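Local coordinates for L-Ala-D/L-Glu Epimerase (Escherichia coli, PDB 1JPD), which is an enzyme of the enolase superfamily, related to mandelate racemase and muconate lactonizing enzyme, with an N-terminal domain joined to a TIM-type barrel domain, at residues A[126-129]-A[135-138]; A[155-160]-A[190-195]; A[166-171]-A[197-202]; A[179-184]-A[227-232]. One frame throughout, in Å; residues are numbered along the deposited sequence.

Contact 1 (A[126-129]-A[135-138]); sequences QTVV and QMAN
M136 meets V128 and V129 and carries the whole helix side of this contact. Just before it, Q135 faces elsewhere; its OE1 accepts from the backbone N of T132, near the start of helix 133-145. M136 then offers two surfaces to residues 126-129. Its backbone O lies 3.6 Å from V128 CG1. The side chain runs extended through chi2, then bends at chi3 (75°). That bend carries CE across to the end of strand 121-128. There CE lies 3.4 Å from V129 O and 4.0 Å from V128 CG1. The two side chains meet at a slant. V128 holds CG1 anti to its backbone N (chi1 174°), which leaves this methyl as the branch that touches the helix. V129 takes part through its backbone, with its O also 3.6 Å from M136 CG. After M136, A137 points away from the strand and packs on A166 and A170 of helix 160-170. M136 itself also touches V153, R163 and I167. The contact belongs to the beta-alpha-beta unit of strand 121-128, helix 133-145 and strand 150-154, the first such unit of the barrel. Apart from M136 O and V129 O, which lie against carbon atoms, the touching groups are apolar. Between residues 126-129 and 135-138 the fit rests on burial and shape, not on directed bonds.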
# COMPACT_ATOMS: atom_id res chain seq x y z
N GLN A 126 -6.83 -6.51 8.81
CA GLN A 126 -6.85 -7.95 8.65
C GLN A 126 -7.88 -8.25 7.58
O GLN A 126 -9.00 -7.74 7.63
CB GLN A 126 -7.23 -8.64 9.95
CG GLN A 126 -6.05 -8.91 10.83
CD GLN A 126 -5.08 -9.92 10.23
OE1 GLN A 126 -3.88 -9.84 10.48
NE2 GLN A 126 -5.59 -10.87 9.45
N THR A 127 -7.50 -9.08 6.62
CA THR A 127 -8.41 -9.41 5.55
C THR A 127 -9.43 -10.47 5.94
O THR A 127 -9.10 -11.48 6.56
CB THR A 127 -7.66 -9.92 4.30
OG1 THR A 127 -6.87 -8.86 3.76
CG2 THR A 127 -8.65 -10.40 3.24
N VAL A 128 -10.69 -10.21 5.59
CA VAL A 128 -11.77 -11.14 5.79
C VAL A 128 -12.10 -11.43 4.34
O VAL A 128 -12.69 -10.60 3.64
CB VAL A 128 -13.00 -10.50 6.46
CG1 VAL A 128 -14.13 -11.50 6.51
CG2 VAL A 128 -12.64 -10.03 7.87
N VAL A 129 -11.69 -12.60 3.87
CA VAL A 129 -11.91 -12.97 2.48
C VAL A 129 -13.36 -13.31 2.15
O VAL A 129 -14.15 -13.65 3.02
CB VAL A 129 -11.00 -14.16 2.11
CG1 VAL A 129 -9.54 -13.81 2.41
CG2 VAL A 129 -11.42 -15.39 2.88
N GLN A 135 -19.64 -17.85 6.82
CA GLN A 135 -18.19 -17.99 6.82
C GLN A 135 -17.48 -16.67 7.07
O GLN A 135 -16.54 -16.61 7.86
CB GLN A 135 -17.70 -18.58 5.49
CG GLN A 135 -18.34 -19.90 5.14
CD GLN A 135 -17.93 -20.39 3.76
OE1 GLN A 135 -17.89 -19.61 2.81
NE2 GLN A 135 -17.64 -21.68 3.65
N MET A 136 -17.94 -15.60 6.43
CA MET A 136 -17.30 -14.30 6.64
C MET A 136 -17.50 -13.79 8.05
O MET A 136 -16.64 -13.11 8.61
CB MET A 136 -17.81 -13.28 5.63
CG MET A 136 -17.53 -13.69 4.19
SD MET A 136 -17.95 -12.41 3.02
CE MET A 136 -16.54 -11.29 3.31
N ALA A 137 -18.64 -14.13 8.64
CA ALA A 137 -18.92 -13.70 10.00
C ALA A 137 -18.02 -14.44 11.00
O ALA A 137 -17.43 -13.81 11.89
CB ALA A 137 -20.39 -13.92 10.33
N ASN A 138 -17.90 -15.76 10.85
CA ASN A 138 -17.05 -16.55 11.75
C ASN A 138 -15.61 -16.08 11.67
O ASN A 138 -14.93 -15.94 12.70
CB ASN A 138 -17.10 -18.04 11.40
CG ASN A 138 -18.40 -18.69 11.81
OD1 ASN A 138 -18.93 -18.43 12.90
ND2 ASN A 138 -18.93 -19.54 10.94

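Contact 2 (A[155-160]-A[190-195]); sequences LDNHLI and AARCQL
R192 NH1 donates to N157 OD1 at 3.1 Å, with an N-H...acceptor angle of 151°. The donor sits above the amide's carbonyl plane, and the amide and guanidinium planes are 56° apart. A second, weak bond runs from R192 NH2 to N157 O at 3.4 Å. One asparagine therefore takes both terminal nitrogens of the arginine, through its side chain and its backbone. The arginine gets there because its chain is extended from CG to NE, with chi2 at 180°. The same guanidinium makes a cation-pi contact with W184. Residues 155-160 form the loop that follows barrel strand 150-154, and R192 reaches it from helix 189-198, which follows the next strand of the barrel. Within the loop, D156 OD1 accepts from H158 N at 2.6 Å, which makes an Asx turn. D156 also forms a salt bridge with R163 of helix 160-170. I160, the first residue of that helix, covers one face of the R192 guanidinium. Its CG1 lies over the centre of the group, 3.7 Å from R192 CZ, and the two side chains cross at about a right angle. Further along helix 189-198, L195 CD2 approaches I160 O at 4.4 Å, and L195 also packs on S161.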
# COMPACT_ATOMS: atom_id res chain seq x y z
N LEU A 155 -15.13 -7.73 -0.82
CA LEU A 155 -16.44 -8.04 -1.39
C LEU A 155 -16.43 -7.98 -2.91
O LEU A 155 -15.68 -7.21 -3.52
CB LEU A 155 -17.52 -7.08 -0.88
CG LEU A 155 -17.91 -7.06 0.59
CD1 LEU A 155 -18.96 -5.97 0.82
CD2 LEU A 155 -18.46 -8.41 1.00
N ASP A 156 -17.27 -8.80 -3.52
CA ASP A 156 -17.40 -8.78 -4.96
C ASP A 156 -18.78 -8.21 -5.20
O ASP A 156 -19.28 -7.43 -4.40
CB ASP A 156 -17.27 -10.18 -5.59
CG ASP A 156 -18.23 -11.19 -5.01
OD1 ASP A 156 -19.23 -10.80 -4.35
OD2 ASP A 156 -17.99 -12.40 -5.22
N ASN A 157 -19.42 -8.61 -6.28
CA ASN A 157 -20.73 -8.09 -6.59
C ASN A 157 -21.87 -8.92 -6.03
O ASN A 157 -23.03 -8.66 -6.31
CB ASN A 157 -20.85 -7.99 -8.11
CG ASN A 157 -21.75 -6.87 -8.54
OD1 ASN A 157 -21.57 -5.72 -8.14
ND2 ASN A 157 -22.75 -7.20 -9.35
N HIS A 158 -21.56 -9.91 -5.20
CA HIS A 158 -22.61 -10.76 -4.66
C HIS A 158 -22.91 -10.64 -3.17
O HIS A 158 -22.05 -10.27 -2.37
CB HIS A 158 -22.30 -12.21 -5.00
CG HIS A 158 -22.18 -12.46 -6.46
ND1 HIS A 158 -23.27 -12.49 -7.30
CD2 HIS A 158 -21.09 -12.62 -7.25
CE1 HIS A 158 -22.86 -12.66 -8.55
NE2 HIS A 158 -21.54 -12.74 -8.54
N LEU A 159 -24.15 -10.96 -2.83
CA LEU A 159 -24.65 -10.94 -1.46
C LEU A 159 -24.07 -9.82 -0.59
O LEU A 159 -23.68 -10.06 0.55
CB LEU A 159 -24.36 -12.29 -0.80
CG LEU A 159 -24.86 -13.52 -1.56
CD1 LEU A 159 -24.46 -14.77 -0.81
CD2 LEU A 159 -26.37 -13.45 -1.70
N ILE A 160 -24.03 -8.61 -1.12
CA ILE A 160 -23.49 -7.49 -0.36
C ILE A 160 -24.22 -7.22 0.95
O ILE A 160 -23.58 -6.96 1.97
CB ILE A 160 -23.50 -6.19 -1.19
CG1 ILE A 160 -22.59 -6.37 -2.41
CG2 ILE A 160 -23.05 -5.01 -0.35
CD1 ILE A 160 -21.22 -6.94 -2.07
N ALA A 190 -25.22 3.83 -4.81
CA ALA A 190 -25.63 4.70 -3.71
C ALA A 190 -26.34 3.93 -2.60
O ALA A 190 -25.99 4.06 -1.43
CB ALA A 190 -26.53 5.81 -4.24
N ALA A 191 -27.34 3.15 -2.95
CA ALA A 191 -28.06 2.36 -1.96
C ALA A 191 -27.09 1.47 -1.16
O ALA A 191 -27.26 1.26 0.05
CB ALA A 191 -29.12 1.53 -2.64
N ARG A 192 -26.09 0.93 -1.86
CA ARG A 192 -25.09 0.07 -1.24
C ARG A 192 -24.25 0.84 -0.27
O ARG A 192 -24.05 0.38 0.86
CB ARG A 192 -24.16 -0.59 -2.26
CG ARG A 192 -24.79 -1.78 -2.92
CD ARG A 192 -23.85 -2.39 -3.93
NE ARG A 192 -24.39 -3.60 -4.55
CZ ARG A 192 -23.69 -4.41 -5.34
NH1 ARG A 192 -22.42 -4.16 -5.62
NH2 ARG A 192 -24.28 -5.49 -5.85
N CYS A 193 -23.76 2.00 -0.68
CA CYS A 193 -22.96 2.81 0.23
C CYS A 193 -23.83 3.13 1.43
O CYS A 193 -23.35 3.14 2.57
CB CYS A 193 -22.49 4.11 -0.43
SG CYS A 193 -21.34 3.89 -1.80
N GLN A 194 -25.12 3.35 1.19
CA GLN A 194 -26.04 3.67 2.27
C GLN A 194 -26.15 2.54 3.27
O GLN A 194 -26.24 2.78 4.47
CB GLN A 194 -27.43 4.01 1.72
CG GLN A 194 -28.29 4.73 2.76
CD GLN A 194 -27.61 5.99 3.28
OE1 GLN A 194 -27.35 6.92 2.52
NE2 GLN A 194 -27.32 6.01 4.58
N LEU A 195 -26.13 1.30 2.79
CA LEU A 195 -26.19 0.14 3.67
C LEU A 195 -24.90 0.06 4.49
O LEU A 195 -24.94 -0.25 5.68
CB LEU A 195 -26.35 -1.14 2.87
CG LEU A 195 -26.20 -2.38 3.76
CD1 LEU A 195 -27.27 -2.34 4.84
CD2 LEU A 195 -26.31 -3.64 2.93

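Contact 3 (A[166-171]-A[197-202]); sequences AIRTAV and ADLGVA
R168 NE donates to L199 O at 2.7 Å, with an N-H...acceptor angle of 161°. The carbonyl points almost straight at the donor, and its oxygen lies in the guanidinium plane. R168 NH2 adds a weak bond to the same oxygen at 3.2 Å. The arginine leaves helix 160-170 with CG anti to the backbone N. It then bends twice, at chi2 (53°) and chi3 (83°). These bends bring one edge of the guanidinium to L199 while NH1 turns back along its own chain. There NH1 donates to V171 O at 2.9 Å and is also bonded to A174 O. Water 1 sits at the edge of the group, accepting from R168 NH2 at 2.9 Å and donating to G200 O at 2.7 Å. With bonds to backbone oxygens from NE, NH1 and NH2, the guanidinium has little freedom to rotate. L199 has an extended side chain whose CD2 lies 4.3 Å from R168 CG, so alkyl packing runs beside the polar grip. G200, with positive phi, is the C-prime residue of the Schellman motif that ends helix 189-198. The arginine thus links the ends of two successive barrel helices. L199 also packs on M164 and V165 of helix 160-170, and R168 touches L176 of strand 175-179, the strand between those helices.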
# COMPACT_ATOMS: atom_id res chain seq x y z
N ALA A 166 -24.26 -9.96 8.46
CA ALA A 166 -23.76 -11.05 9.31
C ALA A 166 -22.41 -10.70 9.95
O ALA A 166 -22.17 -11.04 11.11
CB ALA A 166 -23.64 -12.33 8.50
N ILE A 167 -21.53 -10.02 9.21
CA ILE A 167 -20.22 -9.62 9.74
C ILE A 167 -20.34 -8.59 10.87
O ILE A 167 -19.80 -8.79 11.96
CB ILE A 167 -19.31 -9.06 8.60
CG1 ILE A 167 -18.88 -10.20 7.68
CG2 ILE A 167 -18.09 -8.36 9.18
CD1 ILE A 167 -18.21 -9.74 6.39
N ARG A 168 -21.05 -7.49 10.62
CA ARG A 168 -21.22 -6.46 11.64
C ARG A 168 -21.90 -7.01 12.90
O ARG A 168 -21.54 -6.63 14.01
CB ARG A 168 -22.05 -5.28 11.10
CG ARG A 168 -22.45 -4.29 12.20
CD ARG A 168 -21.24 -3.82 12.99
NE ARG A 168 -20.52 -2.73 12.32
CZ ARG A 168 -19.26 -2.41 12.56
NH1 ARG A 168 -18.55 -3.10 13.45
NH2 ARG A 168 -18.71 -1.38 11.94
N THR A 169 -22.87 -7.90 12.72
CA THR A 169 -23.57 -8.50 13.86
C THR A 169 -22.58 -9.31 14.71
O THR A 169 -22.71 -9.38 15.93
CB THR A 169 -24.71 -9.45 13.40
OG1 THR A 169 -25.67 -8.72 12.62
CG2 THR A 169 -25.42 -10.06 14.61
N ALA A 170 -21.60 -9.91 14.04
CA ALA A 170 -20.59 -10.73 14.70
C ALA A 170 -19.54 -9.91 15.44
O ALA A 170 -19.16 -10.25 16.56
CB ALA A 170 -19.91 -11.64 13.69
N VAL A 171 -19.07 -8.84 14.81
CA VAL A 171 -18.07 -7.98 15.43
C VAL A 171 -18.62 -6.56 15.49
O VAL A 171 -18.15 -5.66 14.80
CB VAL A 171 -16.73 -8.02 14.65
CG1 VAL A 171 -16.15 -9.43 14.69
CG2 VAL A 171 -16.94 -7.59 13.21
N ALA A 197 -23.15 2.43 5.41
CA ALA A 197 -23.26 3.48 6.41
C ALA A 197 -24.19 3.04 7.54
O ALA A 197 -23.89 3.28 8.71
CB ALA A 197 -23.77 4.77 5.78
N ASP A 198 -25.29 2.37 7.22
CA ASP A 198 -26.20 1.91 8.26
C ASP A 198 -25.49 0.95 9.22
O ASP A 198 -25.89 0.82 10.38
CB ASP A 198 -27.43 1.17 7.68
CG ASP A 198 -28.34 2.08 6.86
OD1 ASP A 198 -28.33 3.31 7.07
OD2 ASP A 198 -29.09 1.55 6.02
N LEU A 199 -24.45 0.27 8.73
CA LEU A 199 -23.69 -0.70 9.52
C LEU A 199 -22.42 -0.12 10.14
O LEU A 199 -21.61 -0.85 10.73
CB LEU A 199 -23.33 -1.91 8.65
CG LEU A 199 -24.56 -2.67 8.12
CD1 LEU A 199 -24.13 -3.85 7.26
CD2 LEU A 199 -25.39 -3.15 9.31
N GLY A 200 -22.26 1.19 10.01
CA GLY A 200 -21.10 1.85 10.57
C GLY A 200 -19.78 1.58 9.87
O GLY A 200 -18.72 1.71 10.49
N VAL A 201 -19.83 1.19 8.59
CA VAL A 201 -18.60 0.94 7.85
C VAL A 201 -17.83 2.25 7.75
O VAL A 201 -18.34 3.25 7.25
CB VAL A 201 -18.90 0.41 6.42
CG1 VAL A 201 -17.60 0.29 5.63
CG2 VAL A 201 -19.60 -0.94 6.51
N ALA A 202 -16.60 2.25 8.24
CA ALA A 202 -15.76 3.44 8.24
C ALA A 202 -15.36 3.93 6.85
O ALA A 202 -15.24 5.14 6.63
CB ALA A 202 -14.52 3.21 9.08
O HOH W 1 -16.54 0.57 11.54

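Contact 4 (A[179-184]-A[227-232])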
# COMPACT_ATOMS: atom_id res chain seq x y z
N ASP A 179 -13.25 -3.42 0.78
CA ASP A 179 -12.50 -3.33 -0.47
C ASP A 179 -13.34 -4.03 -1.52
O ASP A 179 -13.34 -5.25 -1.61
CB ASP A 179 -11.14 -4.02 -0.34
CG ASP A 179 -10.22 -3.73 -1.53
OD1 ASP A 179 -10.66 -3.01 -2.45
OD2 ASP A 179 -9.06 -4.21 -1.53
N ALA A 180 -14.09 -3.25 -2.30
CA ALA A 180 -14.93 -3.83 -3.35
C ALA A 180 -14.07 -4.15 -4.57
O ALA A 180 -14.55 -4.73 -5.55
CB ALA A 180 -16.06 -2.87 -3.71
N ASN A 181 -12.81 -3.74 -4.50
CA ASN A 181 -11.83 -4.01 -5.55
C ASN A 181 -12.32 -3.91 -7.01
O ASN A 181 -12.18 -4.86 -7.78
CB ASN A 181 -11.24 -5.40 -5.28
CG ASN A 181 -9.96 -5.67 -6.05
OD1 ASN A 181 -9.76 -6.78 -6.55
ND2 ASN A 181 -9.09 -4.65 -6.14
N GLU A 182 -12.90 -2.77 -7.38
CA GLU A 182 -13.39 -2.55 -8.74
C GLU A 182 -14.47 -3.50 -9.26
O GLU A 182 -14.71 -3.56 -10.47
CB GLU A 182 -12.21 -2.56 -9.73
CG GLU A 182 -11.18 -1.48 -9.49
CD GLU A 182 -10.11 -1.43 -10.56
OE1 GLU A 182 -9.30 -2.37 -10.66
OE2 GLU A 182 -10.07 -0.43 -11.31
N SER A 183 -15.15 -4.23 -8.39
CA SER A 183 -16.17 -5.17 -8.85
C SER A 183 -17.60 -4.65 -8.84
O SER A 183 -18.50 -5.29 -9.39
CB SER A 183 -16.10 -6.47 -8.04
OG SER A 183 -16.45 -6.23 -6.69
N TRP A 184 -17.83 -3.49 -8.22
CA TRP A 184 -19.17 -2.93 -8.14
C TRP A 184 -19.53 -2.10 -9.36
O TRP A 184 -18.67 -1.77 -10.17
CB TRP A 184 -19.31 -2.08 -6.87
CG TRP A 184 -19.36 -2.90 -5.61
CD1 TRP A 184 -19.07 -4.23 -5.47
CD2 TRP A 184 -19.69 -2.42 -4.29
NE1 TRP A 184 -19.18 -4.60 -4.15
CE2 TRP A 184 -19.56 -3.52 -3.41
CE3 TRP A 184 -20.07 -1.18 -3.78
CZ2 TRP A 184 -19.81 -3.41 -2.04
CZ3 TRP A 184 -20.31 -1.07 -2.41
CH2 TRP A 184 -20.18 -2.18 -1.56
N ALA A 227 -9.81 5.94 -2.97
CA ALA A 227 -9.24 5.65 -4.27
C ALA A 227 -8.03 4.75 -4.08
O ALA A 227 -7.19 5.00 -3.20
CB ALA A 227 -8.82 6.94 -4.97
N ASP A 228 -7.95 3.69 -4.89
CA ASP A 228 -6.83 2.76 -4.83
C ASP A 228 -6.18 2.71 -6.21
O ASP A 228 -5.17 3.37 -6.45
CB ASP A 228 -7.32 1.36 -4.44
CG ASP A 228 -6.17 0.39 -4.18
OD1 ASP A 228 -5.00 0.80 -4.29
OD2 ASP A 228 -6.47 -0.78 -3.86
N GLU A 229 -6.77 1.95 -7.13
CA GLU A 229 -6.23 1.87 -8.48
C GLU A 229 -6.29 3.24 -9.14
O GLU A 229 -5.47 3.55 -9.99
CB GLU A 229 -6.98 0.83 -9.33
CG GLU A 229 -6.63 -0.63 -9.00
CD GLU A 229 -7.33 -1.15 -7.75
OE1 GLU A 229 -7.79 -0.33 -6.92
OE2 GLU A 229 -7.41 -2.39 -7.58
N SER A 230 -7.25 4.07 -8.74
CA SER A 230 -7.39 5.40 -9.34
C SER A 230 -6.39 6.42 -8.83
O SER A 230 -6.30 7.51 -9.37
CB SER A 230 -8.80 5.95 -9.10
OG SER A 230 -9.78 5.12 -9.70
N CYS A 231 -5.63 6.06 -7.80
CA CYS A 231 -4.64 6.98 -7.25
C CYS A 231 -3.19 6.50 -7.34
O CYS A 231 -2.82 5.52 -6.69
CB CYS A 231 -4.95 7.25 -5.78
SG CYS A 231 -3.62 8.14 -4.96
N HIS A 232 -2.36 7.20 -8.11
CA HIS A 232 -0.94 6.84 -8.24
C HIS A 232 -0.03 7.90 -7.63
O HIS A 232 0.75 7.62 -6.72
CB HIS A 232 -0.50 6.70 -9.70
CG HIS A 232 -1.30 5.72 -10.50
ND1 HIS A 232 -0.80 5.11 -11.63
CD2 HIS A 232 -2.59 5.31 -10.38
CE1 HIS A 232 -1.74 4.37 -12.18
NE2 HIS A 232 -2.84 4.47 -11.44
O HOH W 2 -8.74 -1.85 -4.29
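E229 of one loop meets N181 and E182 of the other. E182 OE1 lies 3.6 Å from E229 OE2, a pair of like charges with carboxylate planes 32° apart. E182 OE1 also forms a salt bridge with R53, which probably offsets the repulsion, while E182 OE2 accepts from A210 N. D228 has its own counter-charge in K253. D179 OD2 and D228 OD2 lie 4.9 Å apart. With E205 packed on D179, they form an acidic cluster consistent with the metal-binding carboxylates of the enolase superfamily. The amide of N181 brings ND2 to 3.2 Å from E229 OE2. Water 2 lies near D179 OD1 and D228 OD2, with N181 ND2 as a weak third partner. Counting atoms elsewhere, it cannot donate to every acceptor nearby.

Both segments start on the last residue of a barrel strand (175-179 and 225-227) and run into the loop beyond, at the C-terminal end where this superfamily builds its active site. R53 and the hydroxyl of Y54, which bonds to E229 O, bring in the N-terminal domain.

D179 OD1 accepts from N181 N at 3.1 Å in an Asx turn. A type I' turn spans A180 to S183, where A180 O accepts from both S183 N and S183 OG. E229 CB and CG lie alongside the E182 carboxylate, with E229 CG 3.6 Å from E182 OE1, and a bend at chi2 (79°) turns the E229 carboxylate toward N181.

In the fold
From the N terminus, contact 1 first closes a short loop, from strand 121-128 to the next helix. It ends before the others open. Contacts 2, 3 and 4 open in turn, at 155-160, 166-171 and 179-184. They close in the same order, at 190-195, 197-202 and 227-232, so each crosses the other two and none nests. Contact 2 joins helix 189-198 to the start of helix 160-170, and contact 3 joins the residues just after helix 189-198 to the end of helix 160-170. Contact 4 links loops after strands 175-179 and 225-227. Contact 1 packs on contact 3 and, through M136, on L155 of contact 2. W184 NE1 probably donates to D156 O, linking contacts 2 and 4.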